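Long-range contact in ATP-dependent RNA helicase HrpB (Escherichia coli, PDB 6EUD), which hydrolyses ATP to ADP and phosphate and binds single-stranded RNA as a bacterial DExH-box RNA helicase of the DEAH/RHA type: residues Q313-G325 with H337-S351. Sequence-based numbering, arbitrary orientation.
Sequences QRVSQASMTQRAG and HLIAKEQAERAAAQS
Gln317 and Ala318, in the first turn of helix 317-325, donate backbone hydrogen bonds to carbonyls of the chain after helix 341-346. Both segments belong to the second RecA-like domain of this superfamily 2 helicase. Gln317 N meets Ala348 O at 2.9 Å, almost straight at 171°. Ala318 N meets Ala349 O at 3.0 Å and is more bent. Carbonyls of the passing chain thus satisfy N-H groups that the helix start leaves without an intrahelical acceptor. The Gln317 side chain runs extended beyond CG (chi2 -168°), which carries NE2 to Ala347 O at 2.9 Å. At the N-cap, Ser316 OG bonds to Ser351 OG and also to Ser319 OG. Met320 carries the apolar part of the contact. Its SD touches Ile339 CD1 tip to tip, and its CE lies against the CB atoms of Ala344 and Ala347. SD also sits obliquely over the His337 ring, 4.9 Å from the centroid. The edge of that ring faces Met320 O and Ala324 CB. Asp292 on ND1 and Arg188 on NE2 hold the ring from outside the pair. Over the Arg314 guanidinium, Ile339 CG2 lies 3.3 Å above the centre of the plane. The nearly coplanar amide of Gln343 meets it end-on, OE1 accepting from NH1 at 2.9 Å and from NH2 at 3.2 Å. A water accepts from Arg314 NH1 and donates to Gln343 O.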
ATOM      1  N   GLN A 313      -5.448  13.590   7.481  1.00 34.12           N
ATOM      2  CA  GLN A 313      -5.186  12.806   8.682  1.00 38.30           C
ATOM      3  C   GLN A 313      -4.396  13.590   9.729  1.00 34.02           C
ATOM      4  O   GLN A 313      -3.803  14.636   9.426  1.00 27.70           O
ATOM      5  CB  GLN A 313      -4.433  11.530   8.325  1.00 40.33           C
ATOM      6  CG  GLN A 313      -3.065  11.782   7.729  1.00 46.57           C
ATOM      7  CD  GLN A 313      -2.287  10.504   7.513  1.00 52.90           C
ATOM      8  OE1 GLN A 313      -2.859   9.413   7.473  1.00 62.37           O
ATOM      9  NE2 GLN A 313      -0.975  10.630   7.384  1.00 54.58           N
ATOM     10  N   ARG A 314      -4.397  13.069  10.954  1.00 32.06           N
ATOM     11  CA  ARG A 314      -3.638  13.656  12.056  1.00 30.91           C
ATOM     12  C   ARG A 314      -2.171  13.626  11.758  1.00 26.39           C
ATOM     13  O   ARG A 314      -1.642  12.654  11.220  1.00 28.53           O
ATOM     14  CB  ARG A 314      -3.908  12.921  13.369  1.00 35.52           C
ATOM     15  CG  ARG A 314      -5.214  13.324  13.994  1.00 40.45           C
ATOM     16  CD  ARG A 314      -5.209  14.782  14.426  1.00 43.79           C
ATOM     17  NE  ARG A 314      -6.560  15.234  14.718  1.00 52.45           N
ATOM     18  CZ  ARG A 314      -7.203  14.981  15.851  1.00 59.37           C
ATOM     19  NH1 ARG A 314      -6.604  14.290  16.809  1.00 62.71           N
ATOM     20  NH2 ARG A 314      -8.444  15.427  16.027  1.00 64.94           N
ATOM     21  N   VAL A 315      -1.527  14.720  12.109  1.00 28.20           N
ATOM     22  CA  VAL A 315      -0.094  14.899  11.961  1.00 27.70           C
ATOM     23  C   VAL A 315       0.605  14.111  13.082  1.00 32.29           C
ATOM     24  O   VAL A 315       0.026  13.892  14.146  1.00 33.79           O
ATOM     25  CB  VAL A 315       0.212  16.420  11.984  1.00 46.11           C
ATOM     26  CG1 VAL A 315       1.661  16.723  12.191  1.00 49.99           C
ATOM     27  CG2 VAL A 315      -0.311  17.074  10.699  1.00 43.32           C
ATOM     28  N   SER A 316       1.821  13.638  12.843  1.00 31.13           N
ATOM     29  CA  SER A 316       2.530  12.882  13.870  1.00 33.96           C
ATOM     30  C   SER A 316       3.099  13.776  14.978  1.00 31.66           C
ATOM     31  O   SER A 316       3.187  14.988  14.815  1.00 30.40           O
ATOM     32  CB  SER A 316       3.658  12.073  13.239  1.00 36.89           C
ATOM     33  OG  SER A 316       4.730  12.922  12.866  1.00 36.35           O
ATOM     34  N   GLN A 317       3.488  13.163  16.093  1.00 24.44           N
ATOM     35  CA  GLN A 317       4.135  13.895  17.164  1.00 30.91           C
ATOM     36  C   GLN A 317       5.419  14.572  16.688  1.00 34.08           C
ATOM     37  O   GLN A 317       5.687  15.728  17.050  1.00 31.11           O
ATOM     38  CB  GLN A 317       4.440  12.977  18.350  1.00 27.59           C
ATOM     39  CG  GLN A 317       3.201  12.297  18.923  1.00 34.95           C
ATOM     40  CD  GLN A 317       3.459  11.624  20.271  1.00 42.62           C
ATOM     41  OE1 GLN A 317       4.244  12.117  21.070  1.00 51.93           O
ATOM     42  NE2 GLN A 317       2.805  10.492  20.517  1.00 39.31           N
ATOM     43  N   ALA A 318       6.217  13.873  15.885  1.00 34.04           N
ATOM     44  CA  ALA A 318       7.463  14.472  15.409  1.00 32.90           C
ATOM     45  C   ALA A 318       7.188  15.739  14.581  1.00 32.05           C
ATOM     46  O   ALA A 318       7.865  16.752  14.749  1.00 33.15           O
ATOM     47  CB  ALA A 318       8.287  13.462  14.603  1.00 31.13           C
ATOM     48  N   SER A 319       6.179  15.720  13.722  1.00 31.17           N
ATOM     49  CA  SER A 319       5.932  16.931  12.943  1.00 35.51           C
ATOM     50  C   SER A 319       5.171  17.992  13.736  1.00 33.71           C
ATOM     51  O   SER A 319       5.342  19.184  13.491  1.00 34.74           O
ATOM     52  CB  SER A 319       5.208  16.616  11.637  1.00 38.54           C
ATOM     53  OG  SER A 319       4.399  15.485  11.759  1.00 47.80           O
ATOM     54  N   MET A 320       4.357  17.588  14.701  1.00 30.32           N
ATOM     55  CA  MET A 320       3.764  18.590  15.578  1.00 29.05           C
ATOM     56  C   MET A 320       4.873  19.331  16.334  1.00 30.35           C
ATOM     57  O   MET A 320       4.829  20.560  16.520  1.00 33.36           O
ATOM     58  CB  MET A 320       2.781  17.949  16.544  1.00 28.09           C
ATOM     59  CG  MET A 320       1.368  17.749  15.944  1.00 22.68           C
ATOM     60  SD  MET A 320       0.130  17.296  17.177  1.00 28.81           S
ATOM     61  CE  MET A 320       0.740  15.678  17.649  1.00 27.24           C
ATOM     62  N   THR A 321       5.892  18.582  16.729  1.00 28.88           N
ATOM     63  CA  THR A 321       7.041  19.153  17.422  1.00 30.47           C
ATOM     64  C   THR A 321       7.884  20.002  16.467  1.00 31.58           C
ATOM     65  O   THR A 321       8.342  21.085  16.826  1.00 33.96           O
ATOM     66  CB  THR A 321       7.897  18.049  18.068  1.00 33.68           C
ATOM     67  OG1 THR A 321       7.142  17.456  19.133  1.00 35.55           O
ATOM     68  CG2 THR A 321       9.165  18.611  18.637  1.00 26.13           C
ATOM     69  N   GLN A 322       8.066  19.527  15.241  1.00 31.70           N
ATOM     70  CA  GLN A 322       8.786  20.320  14.253  1.00 32.50           C
ATOM     71  C   GLN A 322       8.023  21.635  13.978  1.00 32.56           C
ATOM     72  O   GLN A 322       8.632  22.700  13.881  1.00 33.94           O
ATOM     73  CB  GLN A 322       8.999  19.523  12.977  1.00 30.41           C
ATOM     74  CG  GLN A 322       9.722  20.255  11.876  1.00 40.98           C
ATOM     75  CD  GLN A 322      11.204  20.462  12.148  1.00 50.36           C
ATOM     76  OE1 GLN A 322      11.821  19.707  12.906  1.00 56.84           O
ATOM     77  NE2 GLN A 322      11.788  21.485  11.518  1.00 49.21           N
ATOM     78  N   ARG A 323       6.695  21.559  13.913  1.00 29.59           N
ATOM     79  CA  ARG A 323       5.860  22.738  13.699  1.00 28.87           C
ATOM     80  C   ARG A 323       5.947  23.717  14.859  1.00 28.31           C
ATOM     81  O   ARG A 323       5.998  24.921  14.653  1.00 32.74           O
ATOM     82  CB  ARG A 323       4.404  22.340  13.496  1.00 29.42           C
ATOM     83  CG  ARG A 323       4.138  21.744  12.164  1.00 32.83           C
ATOM     84  CD  ARG A 323       2.711  21.229  12.025  1.00 32.41           C
ATOM     85  NE  ARG A 323       2.574  20.598  10.715  1.00 33.25           N
ATOM     86  CZ  ARG A 323       1.423  20.316  10.124  1.00 34.75           C
ATOM     87  NH1 ARG A 323       0.274  20.603  10.718  1.00 31.46           N
ATOM     88  NH2 ARG A 323       1.423  19.751   8.926  1.00 37.46           N
ATOM     89  N   ALA A 324       5.943  23.199  16.081  1.00 28.26           N
ATOM     90  CA  ALA A 324       6.082  24.028  17.268  1.00 25.97           C
ATOM     91  C   ALA A 324       7.423  24.775  17.260  1.00 27.51           C
ATOM     92  O   ALA A 324       7.495  25.945  17.628  1.00 31.20           O
ATOM     93  CB  ALA A 324       5.952  23.175  18.519  1.00 26.53           C
ATOM     94  N   GLY A 325       8.478  24.104  16.809  1.00 29.01           N
ATOM     95  CA  GLY A 325       9.810  24.688  16.806  1.00 26.66           C
ATOM     96  C   GLY A 325       9.950  25.833  15.828  1.00 27.47           C
ATOM     97  O   GLY A 325      10.917  26.593  15.896  1.00 35.53           O
ATOM     98  N   HIS A 337      -1.720  23.826  19.490  1.00 28.57           N
ATOM     99  CA  HIS A 337      -2.161  22.725  18.650  1.00 22.03           C
ATOM    100  C   HIS A 337      -3.670  22.527  18.772  1.00 21.95           C
ATOM    101  O   HIS A 337      -4.189  22.352  19.864  1.00 29.27           O
ATOM    102  CB  HIS A 337      -1.387  21.451  19.014  1.00 24.51           C
ATOM    103  CG  HIS A 337       0.112  21.622  18.934  1.00 31.42           C
ATOM    104  ND1 HIS A 337       0.829  21.447  17.763  1.00 34.62           N
ATOM    105  CD2 HIS A 337       1.022  21.985  19.872  1.00 24.08           C
ATOM    106  CE1 HIS A 337       2.111  21.675  17.985  1.00 28.77           C
ATOM    107  NE2 HIS A 337       2.255  22.002  19.260  1.00 28.34           N
ATOM    108  N   LEU A 338      -4.372  22.550  17.643  1.00 26.34           N
ATOM    109  CA  LEU A 338      -5.835  22.480  17.640  1.00 26.81           C
ATOM    110  C   LEU A 338      -6.420  21.061  17.786  1.00 33.10           C
ATOM    111  O   LEU A 338      -7.342  20.659  17.049  1.00 31.12           O
ATOM    112  CB  LEU A 338      -6.363  23.117  16.365  1.00 23.18           C
ATOM    113  CG  LEU A 338      -5.934  24.576  16.255  1.00 27.64           C
ATOM    114  CD1 LEU A 338      -6.619  25.232  15.048  1.00 25.91           C
ATOM    115  CD2 LEU A 338      -6.220  25.317  17.552  1.00 22.05           C
ATOM    116  N   ILE A 339      -5.867  20.317  18.740  1.00 22.09           N
ATOM    117  CA  ILE A 339      -6.422  19.056  19.194  1.00 22.56           C
ATOM    118  C   ILE A 339      -6.256  18.977  20.702  1.00 25.78           C
ATOM    119  O   ILE A 339      -5.460  19.712  21.280  1.00 22.61           O
ATOM    120  CB  ILE A 339      -5.740  17.843  18.542  1.00 25.14           C
ATOM    121  CG1 ILE A 339      -4.241  17.829  18.885  1.00 26.99           C
ATOM    122  CG2 ILE A 339      -5.962  17.848  17.031  1.00 23.26           C
ATOM    123  CD1 ILE A 339      -3.508  16.686  18.249  1.00 25.60           C
ATOM    124  N   ALA A 340      -7.006  18.090  21.341  1.00 29.39           N
ATOM    125  CA  ALA A 340      -6.819  17.849  22.767  1.00 29.84           C
ATOM    126  C   ALA A 340      -5.429  17.285  23.025  1.00 30.49           C
ATOM    127  O   ALA A 340      -4.885  16.575  22.168  1.00 32.91           O
ATOM    128  CB  ALA A 340      -7.867  16.901  23.277  1.00 29.17           C
ATOM    129  N   LYS A 341      -4.856  17.581  24.191  1.00 32.38           N
ATOM    130  CA  LYS A 341      -3.512  17.089  24.522  1.00 32.37           C
ATOM    131  C   LYS A 341      -3.406  15.550  24.501  1.00 32.36           C
ATOM    132  O   LYS A 341      -2.436  14.987  23.969  1.00 33.29           O
ATOM    133  CB  LYS A 341      -3.068  17.609  25.883  1.00 29.18           C
ATOM    134  CG  LYS A 341      -1.649  17.210  26.213  1.00 32.94           C
ATOM    135  CD  LYS A 341      -1.250  17.775  27.552  1.00 45.25           C
ATOM    136  CE  LYS A 341       0.215  17.531  27.858  1.00 50.95           C
ATOM    137  NZ  LYS A 341       0.582  18.242  29.118  1.00 58.46           N
ATOM    138  N   GLU A 342      -4.407  14.870  25.047  1.00 32.14           N
ATOM    139  CA  GLU A 342      -4.381  13.406  25.118  1.00 41.40           C
ATOM    140  C   GLU A 342      -4.421  12.755  23.718  1.00 41.88           C
ATOM    141  O   GLU A 342      -3.881  11.662  23.516  1.00 42.03           O
ATOM    142  CB  GLU A 342      -5.540  12.913  25.980  1.00 54.10           C
ATOM    143  CG  GLU A 342      -6.887  13.406  25.496  1.00 74.82           C
ATOM    144  CD  GLU A 342      -8.038  12.962  26.375  1.00 95.40           C
ATOM    145  OE1 GLU A 342      -8.890  13.816  26.700  1.00105.37           O
ATOM    146  OE2 GLU A 342      -8.100  11.759  26.722  1.00107.14           O
ATOM    147  N   GLN A 343      -5.046  13.427  22.752  1.00 35.58           N
ATOM    148  CA  GLN A 343      -5.033  12.946  21.372  1.00 35.31           C
ATOM    149  C   GLN A 343      -3.657  13.166  20.754  1.00 33.52           C
ATOM    150  O   GLN A 343      -3.190  12.351  19.960  1.00 35.01           O
ATOM    151  CB  GLN A 343      -6.099  13.648  20.531  1.00 35.71           C
ATOM    152  CG  GLN A 343      -7.505  13.411  21.039  1.00 42.53           C
ATOM    153  CD  GLN A 343      -8.595  14.065  20.190  1.00 48.57           C
ATOM    154  OE1 GLN A 343      -8.337  14.636  19.132  1.00 43.42           O
ATOM    155  NE2 GLN A 343      -9.827  13.982  20.672  1.00 61.24           N
ATOM    156  N   ALA A 344      -3.019  14.277  21.110  1.00 29.79           N
ATOM    157  CA  ALA A 344      -1.665  14.539  20.655  1.00 30.83           C
ATOM    158  C   ALA A 344      -0.715  13.455  21.191  1.00 32.82           C
ATOM    159  O   ALA A 344       0.167  12.990  20.469  1.00 33.69           O
ATOM    160  CB  ALA A 344      -1.205  15.937  21.086  1.00 25.34           C
ATOM    161  N   GLU A 345      -0.939  13.030  22.435  1.00 31.06           N
ATOM    162  CA  GLU A 345      -0.097  12.020  23.074  1.00 33.37           C
ATOM    163  C   GLU A 345      -0.267  10.635  22.465  1.00 33.83           C
ATOM    164  O   GLU A 345       0.593   9.786  22.635  1.00 41.62           O
ATOM    165  CB  GLU A 345      -0.390  11.968  24.572  1.00 32.17           C
ATOM    166  CG  GLU A 345       0.055  13.239  25.283  1.00 40.84           C
ATOM    167  CD  GLU A 345      -0.399  13.339  26.734  1.00 50.91           C
ATOM    168  OE1 GLU A 345      -1.280  12.552  27.151  1.00 56.24           O
ATOM    169  OE2 GLU A 345       0.126  14.222  27.453  1.00 54.63           O
ATOM    170  N   ARG A 346      -1.372  10.409  21.762  1.00 26.86           N
ATOM    171  CA  ARG A 346      -1.662   9.099  21.164  1.00 30.65           C
ATOM    172  C   ARG A 346      -1.442   9.120  19.650  1.00 30.19           C
ATOM    173  O   ARG A 346      -1.607   8.108  18.996  1.00 29.86           O
ATOM    174  CB  ARG A 346      -3.101   8.653  21.469  1.00 27.52           C
ATOM    175  CG  ARG A 346      -3.366   8.395  22.952  1.00 32.73           C
ATOM    176  CD  ARG A 346      -4.726   7.703  23.181  1.00 36.26           C
ATOM    177  NE  ARG A 346      -5.877   8.587  22.961  1.00 38.84           N
ATOM    178  CZ  ARG A 346      -6.530   9.226  23.934  1.00 42.46           C
ATOM    179  NH1 ARG A 346      -6.144   9.099  25.199  1.00 39.22           N
ATOM    180  NH2 ARG A 346      -7.570   9.998  23.644  1.00 43.36           N
ATOM    181  N   ALA A 347      -1.084  10.277  19.100  1.00 28.10           N
ATOM    182  CA  ALA A 347      -0.765  10.349  17.686  1.00 28.93           C
ATOM    183  C   ALA A 347       0.466   9.490  17.437  1.00 29.97           C
ATOM    184  O   ALA A 347       1.273   9.291  18.344  1.00 30.85           O
ATOM    185  CB  ALA A 347      -0.521  11.828  17.226  1.00 24.16           C
ATOM    186  N   ALA A 348       0.589   8.960  16.220  1.00 31.43           N
ATOM    187  CA  ALA A 348       1.801   8.271  15.790  1.00 32.05           C
ATOM    188  C   ALA A 348       3.038   9.107  16.151  1.00 29.48           C
ATOM    189  O   ALA A 348       3.007  10.344  16.089  1.00 32.62           O
ATOM    190  CB  ALA A 348       1.752   7.995  14.254  1.00 28.55           C
ATOM    191  N   ALA A 349       4.109   8.436  16.553  1.00 27.69           N
ATOM    192  CA  ALA A 349       5.336   9.123  16.945  1.00 30.94           C
ATOM    193  C   ALA A 349       5.969   9.802  15.745  1.00 33.78           C
ATOM    194  O   ALA A 349       6.455  10.931  15.843  1.00 39.06           O
ATOM    195  CB  ALA A 349       6.325   8.144  17.570  1.00 28.15           C
ATOM    196  N   GLN A 350       5.943   9.099  14.615  1.00 31.23           N
ATOM    197  CA  GLN A 350       6.621   9.508  13.389  1.00 31.71           C
ATOM    198  C   GLN A 350       5.652   9.585  12.217  1.00 32.14           C
ATOM    199  O   GLN A 350       4.588   8.965  12.246  1.00 32.29           O
ATOM    200  CB  GLN A 350       7.758   8.528  13.045  1.00 32.35           C
ATOM    201  CG  GLN A 350       8.811   8.349  14.141  1.00 36.70           C
ATOM    202  CD  GLN A 350       9.572   9.642  14.429  1.00 46.76           C
ATOM    203  OE1 GLN A 350       9.756  10.480  13.533  1.00 48.44           O
ATOM    204  NE2 GLN A 350      10.024   9.811  15.682  1.00 46.42           N
ATOM    205  N   SER A 351       6.022  10.333  11.182  1.00 31.64           N
ATOM    206  CA  SER A 351       5.215  10.384   9.961  1.00 35.96           C
ATOM    207  C   SER A 351       5.383   9.126   9.100  1.00 33.09           C
ATOM    208  O   SER A 351       6.428   8.504   9.097  1.00 33.59           O
ATOM    209  CB  SER A 351       5.581  11.610   9.137  1.00 37.26           C
ATOM    210  OG  SER A 351       5.302  12.772   9.876  1.00 46.29           O
TER
HETATM  211  O   HOH W   1      -3.982  12.811  16.913  1.00 51.23           O
HETATM  212  O   HOH W   2       2.958  13.480  10.211  1.00 29.76           O